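Local coordinates for protein CG4930 (Drosophila melanogaster, PDB 3ISM) that inhibits the nuclease EndoG by forming a complex with it, and probably has ribonuclease inhibitor activity, at residues C[34-39]-C[89-94]; C[27-32]-C[71-76]. The protein carries 1 engineered substitution. All blocks are in the same frame, centred on the assembly; numbering follows the deposited sequence.

Contact 1: C[34-39]-C[89-94]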
# COMPACT_ATOMS: atom_id res chain seq x y z
N LYS C 34 12.09 -11.64 -36.89
CA LYS C 34 13.19 -10.94 -36.19
C LYS C 34 13.23 -9.43 -36.49
O LYS C 34 13.32 -8.61 -35.58
CB LYS C 34 14.54 -11.61 -36.48
CG LYS C 34 15.77 -10.73 -36.24
CD LYS C 34 17.05 -11.41 -36.74
CE LYS C 34 18.20 -10.41 -36.83
NZ LYS C 34 19.53 -11.10 -36.90
N ASP C 35 13.15 -9.06 -37.77
CA ASP C 35 13.03 -7.65 -38.17
C ASP C 35 11.84 -6.97 -37.49
O ASP C 35 11.96 -5.83 -37.01
CB ASP C 35 12.89 -7.51 -39.69
CG ASP C 35 14.15 -7.92 -40.45
OD1 ASP C 35 15.22 -8.07 -39.82
OD2 ASP C 35 14.06 -8.07 -41.68
N TYR C 36 10.72 -7.68 -37.43
CA TYR C 36 9.50 -7.18 -36.81
C TYR C 36 9.69 -6.96 -35.31
O TYR C 36 9.37 -5.89 -34.80
CB TYR C 36 8.30 -8.13 -37.06
CG TYR C 36 7.09 -7.75 -36.21
CD1 TYR C 36 6.24 -6.73 -36.60
CD2 TYR C 36 6.83 -8.40 -35.00
CE1 TYR C 36 5.14 -6.36 -35.82
CE2 TYR C 36 5.74 -8.04 -34.21
CZ TYR C 36 4.90 -7.02 -34.63
OH TYR C 36 3.83 -6.64 -33.85
N GLN C 37 10.24 -7.96 -34.63
CA GLN C 37 10.52 -7.90 -33.20
C GLN C 37 11.50 -6.78 -32.82
O GLN C 37 11.39 -6.22 -31.73
CB GLN C 37 11.03 -9.26 -32.69
CG GLN C 37 9.94 -10.34 -32.56
CD GLN C 37 10.47 -11.71 -32.13
OE1 GLN C 37 11.51 -12.16 -32.59
NE2 GLN C 37 9.72 -12.39 -31.26
N LYS C 38 12.43 -6.46 -33.71
CA LYS C 38 13.44 -5.43 -33.41
C LYS C 38 12.80 -4.05 -33.43
O LYS C 38 13.12 -3.21 -32.60
CB LYS C 38 14.63 -5.49 -34.37
CG LYS C 38 15.83 -4.64 -33.94
CD LYS C 38 16.89 -4.53 -35.05
CE LYS C 38 17.89 -3.42 -34.76
NZ LYS C 38 18.90 -3.28 -35.85
N LEU C 39 11.89 -3.85 -34.38
CA LEU C 39 11.14 -2.60 -34.48
C LEU C 39 10.24 -2.36 -33.26
O LEU C 39 10.23 -1.27 -32.71
CB LEU C 39 10.31 -2.58 -35.77
CG LEU C 39 11.08 -2.60 -37.10
CD1 LEU C 39 10.11 -2.89 -38.23
CD2 LEU C 39 11.85 -1.29 -37.32
N SER C 89 3.02 -17.30 -41.32
CA SER C 89 2.37 -17.84 -40.12
C SER C 89 3.02 -17.31 -38.83
O SER C 89 2.34 -16.78 -37.94
CB SER C 89 2.42 -19.37 -40.20
OG SER C 89 1.90 -19.98 -39.03
N GLN C 90 4.34 -17.44 -38.75
CA GLN C 90 5.10 -16.96 -37.59
C GLN C 90 5.00 -15.45 -37.38
O GLN C 90 4.81 -15.00 -36.26
CB GLN C 90 6.56 -17.37 -37.71
CG GLN C 90 6.81 -18.86 -37.60
CD GLN C 90 8.28 -19.21 -37.59
OE1 GLN C 90 9.11 -18.44 -37.10
NE2 GLN C 90 8.62 -20.40 -38.10
N LEU C 91 5.14 -14.67 -38.45
CA LEU C 91 4.98 -13.21 -38.37
C LEU C 91 3.54 -12.84 -37.99
O LEU C 91 3.33 -11.98 -37.13
CB LEU C 91 5.40 -12.51 -39.68
CG LEU C 91 5.28 -10.96 -39.73
CD1 LEU C 91 6.03 -10.31 -38.60
CD2 LEU C 91 5.77 -10.40 -41.06
N LEU C 92 2.56 -13.51 -38.59
CA LEU C 92 1.16 -13.23 -38.28
C LEU C 92 0.85 -13.44 -36.80
O LEU C 92 0.22 -12.60 -36.16
CB LEU C 92 0.21 -14.07 -39.14
CG LEU C 92 -1.30 -13.82 -39.05
CD1 LEU C 92 -1.61 -12.39 -39.39
CD2 LEU C 92 -2.03 -14.75 -40.02
N GLU C 93 1.31 -14.57 -36.26
CA GLU C 93 1.15 -14.88 -34.85
C GLU C 93 1.79 -13.84 -33.92
O GLU C 93 1.14 -13.35 -33.00
CB GLU C 93 1.75 -16.26 -34.57
CG GLU C 93 1.38 -16.80 -33.23
CD GLU C 93 1.20 -18.32 -33.25
OE1 GLU C 93 1.81 -19.02 -34.11
OE2 GLU C 93 0.44 -18.80 -32.38
N GLU C 94 3.05 -13.51 -34.16
CA GLU C 94 3.74 -12.46 -33.39
C GLU C 94 3.03 -11.11 -33.52
O GLU C 94 2.77 -10.43 -32.52
CB GLU C 94 5.19 -12.33 -33.84
CG GLU C 94 6.04 -11.36 -33.01
CD GLU C 94 6.39 -11.89 -31.63
OE1 GLU C 94 6.47 -13.12 -31.45
OE2 GLU C 94 6.61 -11.06 -30.72
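Tyr-36 and Leu-91 meet where helices 34-39 and 89-94 run side by side, their N-to-C directions only 21° apart and their axes 10.4 Å from each other at closest approach. At that separation the backbones stay clear of each other and side chains bridge the gap. The CD1 methyl of Leu-91 lies 3.5 Å from CB of Tyr-36 and also meets CG at the root of the ring. Further out, the aliphatic CG of Glu-94 comes within 3.5 Å of Tyr-36 CE2, at a slant to the ring. With chi1 at 170° the Tyr-36 ring swings away from the backbone N and out between the helices. A tyrosine suits this buried place because its ring packs against hydrocarbon while its hydroxyl reaches a hydrogen bond with Asp-98, farther along helix 81-102. The two helices belong to an all-helical domain with sequence kinship to the Ku C-terminal domain, and probably the same fold; helix 52-75 completes the packing: Phe-59 and Thr-62 touch Tyr-36, and Ile-70 touches Leu-91. With an alanine here in place of Tyr-36 the ring is gone, and Asp-98 is likely to lose its hydroxyl partner while a gap opens beside Leu-91 CD1 and Glu-94 CG. At the outer margin, the extended Gln-37 puts NE2 3.3 Å from Glu-94 OE1, with the amide and carboxylate planes 72° apart. A bend at chi2 folds the Glu-94 chain out of the extended form and places the carboxylate beside that amide; its OE2 forms a salt bridge with Arg-94 of the chain of CG8862.

Contact 2: C[27-32]-C[71-76]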
# COMPACT_ATOMS: atom_id res chain seq x y z
N ILE C 27 10.90 -4.52 -42.99
CA ILE C 27 10.83 -5.92 -42.63
C ILE C 27 11.22 -6.75 -43.85
O ILE C 27 10.46 -6.82 -44.82
CB ILE C 27 9.43 -6.31 -42.09
CG1 ILE C 27 9.11 -5.52 -40.81
CG2 ILE C 27 9.36 -7.82 -41.83
CD1 ILE C 27 7.69 -5.71 -40.26
N GLY C 28 12.41 -7.34 -43.81
CA GLY C 28 12.89 -8.17 -44.92
C GLY C 28 12.24 -9.54 -44.95
O GLY C 28 11.69 -10.01 -43.93
N LEU C 29 12.30 -10.20 -46.10
CA LEU C 29 11.74 -11.53 -46.27
C LEU C 29 12.68 -12.64 -45.80
O LEU C 29 12.32 -13.83 -45.86
CB LEU C 29 11.35 -11.78 -47.73
CG LEU C 29 10.50 -10.72 -48.45
CD1 LEU C 29 10.53 -10.95 -49.96
CD2 LEU C 29 9.07 -10.70 -47.95
N VAL C 30 13.88 -12.27 -45.36
CA VAL C 30 14.90 -13.24 -44.93
C VAL C 30 14.59 -13.78 -43.52
O VAL C 30 14.43 -14.98 -43.34
CB VAL C 30 16.35 -12.66 -45.03
CG1 VAL C 30 17.37 -13.62 -44.44
CG2 VAL C 30 16.71 -12.34 -46.48
N ASP C 31 14.49 -12.88 -42.53
CA ASP C 31 14.01 -13.23 -41.19
C ASP C 31 12.97 -12.21 -40.72
O ASP C 31 13.27 -11.36 -39.87
CB ASP C 31 15.17 -13.32 -40.19
CG ASP C 31 14.80 -14.07 -38.90
OD1 ASP C 31 13.60 -14.31 -38.63
OD2 ASP C 31 15.73 -14.42 -38.14
N PRO C 32 11.74 -12.31 -41.24
CA PRO C 32 10.68 -11.31 -41.04
C PRO C 32 10.33 -11.09 -39.59
O PRO C 32 10.21 -9.94 -39.16
CB PRO C 32 9.47 -11.92 -41.76
CG PRO C 32 10.04 -12.90 -42.72
CD PRO C 32 11.27 -13.44 -42.08
N TRP C 71 1.26 -10.49 -46.53
CA TRP C 71 0.50 -10.56 -47.77
C TRP C 71 1.39 -11.02 -48.92
O TRP C 71 1.01 -11.90 -49.69
CB TRP C 71 -0.14 -9.20 -48.09
CG TRP C 71 -1.20 -9.27 -49.14
CD1 TRP C 71 -1.02 -9.28 -50.50
CD2 TRP C 71 -2.62 -9.33 -48.92
NE1 TRP C 71 -2.23 -9.35 -51.14
CE2 TRP C 71 -3.23 -9.39 -50.20
CE3 TRP C 71 -3.43 -9.35 -47.78
CZ2 TRP C 71 -4.62 -9.45 -50.36
CZ3 TRP C 71 -4.82 -9.42 -47.95
CH2 TRP C 71 -5.39 -9.46 -49.23
N ARG C 72 2.57 -10.43 -49.01
CA ARG C 72 3.54 -10.86 -50.02
C ARG C 72 4.04 -12.30 -49.84
O ARG C 72 4.13 -13.04 -50.81
CB ARG C 72 4.70 -9.86 -50.09
CG ARG C 72 4.24 -8.51 -50.65
CD ARG C 72 5.39 -7.59 -51.03
NE ARG C 72 6.12 -7.09 -49.87
CZ ARG C 72 7.44 -7.21 -49.72
NH1 ARG C 72 8.15 -7.81 -50.67
NH2 ARG C 72 8.04 -6.72 -48.64
N LEU C 73 4.30 -12.71 -48.60
CA LEU C 73 4.79 -14.07 -48.35
C LEU C 73 3.78 -15.11 -48.79
O LEU C 73 4.14 -16.17 -49.27
CB LEU C 73 5.16 -14.27 -46.88
CG LEU C 73 6.45 -13.56 -46.45
CD1 LEU C 73 6.49 -13.41 -44.95
CD2 LEU C 73 7.70 -14.28 -46.96
N LEU C 74 2.50 -14.77 -48.64
CA LEU C 74 1.40 -15.68 -48.96
C LEU C 74 1.02 -15.68 -50.44
O LEU C 74 0.69 -16.74 -50.97
CB LEU C 74 0.17 -15.34 -48.11
CG LEU C 74 0.26 -15.69 -46.63
CD1 LEU C 74 -0.91 -15.09 -45.83
CD2 LEU C 74 0.32 -17.20 -46.43
N PHE C 75 1.09 -14.53 -51.11
CA PHE C 75 0.50 -14.39 -52.45
C PHE C 75 1.44 -14.02 -53.60
O PHE C 75 1.06 -14.17 -54.76
CB PHE C 75 -0.68 -13.39 -52.41
CG PHE C 75 -1.69 -13.69 -51.33
CD1 PHE C 75 -2.38 -14.89 -51.31
CD2 PHE C 75 -1.96 -12.75 -50.34
CE1 PHE C 75 -3.31 -15.17 -50.32
CE2 PHE C 75 -2.88 -13.03 -49.33
CZ PHE C 75 -3.56 -14.23 -49.33
N ASP C 76 2.65 -13.54 -53.29
CA ASP C 76 3.61 -13.09 -54.32
C ASP C 76 4.01 -14.12 -55.37
O ASP C 76 4.42 -13.73 -56.46
CB ASP C 76 4.90 -12.55 -53.68
CG ASP C 76 4.96 -11.03 -53.67
OD1 ASP C 76 3.95 -10.39 -54.05
OD2 ASP C 76 6.02 -10.46 -53.28
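Leu-29, in the loop leading into helix 32-43, reaches across to Arg-72 and Leu-73 near the end of helix 52-75, and nearly everything that passes between 27-32 and 71-76 is van der Waals contact. The apolar part is a small cluster of three side chains. Leu-29 CD2 lies 4.0 Å from Leu-73 CD2, the two leucines lying alongside each other and pointing opposite ways, and Pro-32 CG stands 4.2 Å from Leu-73 CD1. Leu-73 thus offers one methyl to the loop residue and the other to the proline. Its branched end suits this role, and Asn-84, Lys-87 and Ala-88 of helix 81-102 also touch it. Pro-32 fits the first turn of its helix, where a missing backbone N-H costs no helical hydrogen bond; Asp-31 occupies the N-cap position just before it.

The second kind of contact is between hydrocarbon and a flat cation. Leu-29 CD2 sits over one face of the Arg-72 guanidinium, 4.1 Å from NH1, while Leu-29 CD1 approaches the same nitrogen at 4.0 Å. The arginine is bent at chi3 (-69°), a turn that brings the flat group round toward the leucine. Its NE makes a long, weak ion pair with Asp-68, one helical turn earlier.

Polar support comes from outside the pair: Leu-29 O accepts a hydrogen bond from Lys-87, so the loop backbone is tied to helix 81-102. The chemistry implies a contact that depends on shape more than on direction, in which a guanidinium can lend its face to a methyl while its N-H groups still point outward in its plane.

In the fold
The centres of contacts 1 and 2 lie 11 Å apart, in one helical domain and on the same side of the chain's centre. Their segments alternate along the sequence: 27-32, 34-39, 71-76, 89-94. Helices 32-43, 52-75 and 81-102 follow one another, so contact 1 joins the first to the third, while contact 2 fastens the lead-in of the first to the end of the second. The two meet directly at Gly-28 N and Asp-35 OD2, 2.8 Å apart in a probable hydrogen bond, and where Ile-27 packs on Leu-39. Together they join the first modelled helix and its lead-in to the two helices that follow; contact 1 borders the partner chain, whereas contact 2 touches no other protein chain.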